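Local coordinates for PDZ domain protein (Parabacteroides distasonis, PDB 4L8N) that is of unknown function but carries N- and C-terminal PDZ domains around a DUF4136 domain and binds magnesium, at residues I35-A40 and R449-V454. Residues are numbered along the deposited sequence; the frame is centred on the assembly and turned at random.
Sequences IPYSSA and RSEVTV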
loop_
_atom_site.group_PDB
_atom_site.type_symbol
_atom_site.label_atom_id
_atom_site.label_comp_id
_atom_site.label_asym_id
_atom_site.label_seq_id
_atom_site.Cartn_x
_atom_site.Cartn_y
_atom_site.Cartn_z
ATOM N N ILE A 35 22.585 -21.486 -11.270
ATOM C CA ILE A 35 23.371 -22.096 -10.217
ATOM C C ILE A 35 24.866 -21.762 -10.441
ATOM O O ILE A 35 25.411 -22.053 -11.493
ATOM C CB ILE A 35 23.055 -23.600 -10.133
ATOM C CG1 ILE A 35 21.644 -23.763 -9.544
ATOM C CG2 ILE A 35 24.103 -24.359 -9.294
ATOM C CD1 ILE A 35 20.859 -24.783 -10.130
ATOM N N PRO A 36 25.535 -21.104 -9.480
ATOM C CA PRO A 36 26.942 -20.748 -9.696
ATOM C C PRO A 36 27.810 -21.958 -9.897
ATOM O O PRO A 36 27.534 -23.013 -9.332
ATOM C CB PRO A 36 27.335 -20.028 -8.404
ATOM C CG PRO A 36 26.023 -19.553 -7.810
ATOM C CD PRO A 36 25.047 -20.616 -8.172
ATOM N N TYR A 37 28.853 -21.805 -10.718
ATOM C CA TYR A 37 29.845 -22.835 -11.000
ATOM C C TYR A 37 29.253 -23.991 -11.847
ATOM O O TYR A 37 29.937 -25.005 -12.046
ATOM C CB TYR A 37 30.490 -23.339 -9.677
ATOM C CG TYR A 37 31.358 -22.288 -9.014
ATOM C CD1 TYR A 37 32.579 -21.916 -9.568
ATOM C CD2 TYR A 37 30.956 -21.658 -7.839
ATOM C CE1 TYR A 37 33.384 -20.946 -8.971
ATOM C CE2 TYR A 37 31.758 -20.691 -7.224
ATOM C CZ TYR A 37 32.973 -20.336 -7.799
ATOM O OH TYR A 37 33.782 -19.359 -7.264
ATOM N N SER A 38 28.045 -23.793 -12.430
ATOM C CA SER A 38 27.356 -24.783 -13.273
ATOM C C SER A 38 27.685 -24.616 -14.761
ATOM O O SER A 38 28.250 -23.605 -15.177
ATOM C CB SER A 38 25.842 -24.698 -13.070
ATOM O OG SER A 38 25.268 -23.500 -13.574
ATOM N N SER A 39 27.303 -25.609 -15.565
ATOM C CA SER A 39 27.524 -25.606 -17.003
ATOM C C SER A 39 26.578 -24.628 -17.681
ATOM O O SER A 39 27.001 -23.945 -18.610
ATOM C CB SER A 39 27.378 -27.012 -17.577
ATOM O OG SER A 39 28.384 -27.877 -17.070
ATOM N N ALA A 40 25.319 -24.529 -17.206
ATOM C CA ALA A 40 24.341 -23.565 -17.722
ATOM C C ALA A 40 24.883 -22.121 -17.575
ATOM O O ALA A 40 24.783 -21.331 -18.512
ATOM C CB ALA A 40 23.025 -23.717 -16.983
ATOM N N ARG A 449 35.658 -20.536 -3.327
ATOM C CA ARG A 449 34.421 -20.447 -4.075
ATOM C C ARG A 449 33.568 -19.525 -3.303
ATOM O O ARG A 449 33.339 -19.754 -2.118
ATOM C CB ARG A 449 33.756 -21.815 -4.304
ATOM C CG ARG A 449 34.385 -22.577 -5.413
ATOM C CD ARG A 449 33.474 -23.657 -5.916
ATOM N NE ARG A 449 34.013 -24.245 -7.146
ATOM C CZ ARG A 449 33.384 -25.153 -7.887
ATOM N NH1 ARG A 449 32.184 -25.593 -7.535
ATOM N NH2 ARG A 449 33.954 -25.632 -8.984
ATOM N N SER A 450 33.207 -18.419 -3.927
ATOM C CA SER A 450 32.347 -17.387 -3.366
ATOM C C SER A 450 31.161 -17.217 -4.276
ATOM O O SER A 450 31.304 -17.306 -5.509
ATOM C CB SER A 450 33.108 -16.084 -3.206
ATOM O OG SER A 450 32.927 -15.607 -1.887
ATOM N N GLU A 451 29.979 -17.068 -3.680
ATOM C CA GLU A 451 28.726 -16.941 -4.416
ATOM C C GLU A 451 27.651 -16.248 -3.584
ATOM O O GLU A 451 27.558 -16.443 -2.374
ATOM C CB GLU A 451 28.202 -18.321 -4.933
ATOM C CG GLU A 451 28.287 -19.488 -3.949
ATOM C CD GLU A 451 27.656 -20.810 -4.367
ATOM O OE1 GLU A 451 26.425 -20.963 -4.193
ATOM O OE2 GLU A 451 28.409 -21.727 -4.777
ATOM N N VAL A 452 26.880 -15.392 -4.255
ATOM C CA VAL A 452 25.690 -14.697 -3.753
ATOM C C VAL A 452 24.590 -14.870 -4.800
ATOM O O VAL A 452 24.813 -14.547 -5.967
ATOM C CB VAL A 452 25.868 -13.200 -3.402
ATOM C CG1 VAL A 452 24.601 -12.651 -2.764
ATOM C CG2 VAL A 452 27.050 -12.970 -2.485
ATOM N N THR A 453 23.431 -15.379 -4.389
ATOM C CA THR A 453 22.240 -15.508 -5.212
ATOM C C THR A 453 21.180 -14.603 -4.607
ATOM O O THR A 453 20.858 -14.728 -3.427
ATOM C CB THR A 453 21.812 -16.973 -5.305
ATOM O OG1 THR A 453 22.788 -17.669 -6.077
ATOM C CG2 THR A 453 20.428 -17.149 -5.926
ATOM N N VAL A 454 20.696 -13.638 -5.392
ATOM C CA VAL A 454 19.603 -12.733 -4.985
ATOM C C VAL A 454 18.469 -13.097 -5.910
ATOM O O VAL A 454 18.572 -12.892 -7.129
ATOM C CB VAL A 454 19.956 -11.236 -4.977
ATOM C CG1 VAL A 454 18.779 -10.400 -4.455
ATOM C CG2 VAL A 454 21.208 -10.983 -4.134
#
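A surface contact built on a flat cation-pi stack joins Tyr-37, in the turn leading to helix 39-43 of the N-terminal PDZ domain, to Arg-449 on the long C-terminal strand 438-456. The guanidinium lies almost parallel to the phenol ring, planes 2° apart, with Arg-449 CZ 4.1 Å from the centroid of the Tyr-37 ring. The two side chains run antiparallel: Arg-449, extended from CG to NE, lays CD over the ring centre, a CH-pi contact at 3.7 Å from the Tyr-37 centroid, while NH1 reaches back to Tyr-37 CB and the phenol OH ends beside Arg-449 CA. Tyr-309, on the neighbouring strand 298-309, makes a second cation-pi contact with Arg-449. Replacing Arg-449 by alanine removes guanidinium and CD, which is likely to uncover this ring face, leave Tyr-309 without its cation and let the phenol turn more freely. Glu-451 CB lies 3.8 Å from Pro-36 CG, which Thr-453 OG1 also borders. Glu-451 chi1 (43°) and the extended chain beyond CG carry the carboxylate alongside Pro-36, bringing OE2 to the Tyr-37 ring edge, in plane, 4.0 Å from CD2. Ser-38 N to Ile-35 O closes the turn; Ser-38 OG adds a second bond to that oxygen. Thus a type II turn with Pro-36 and Tyr-37 at its corners, its last residue Ser-38 the helix N-cap, packs on a strand of the separate mixed sheet, consistent with an interface between the PDZ domain and the C-terminal part of the chain.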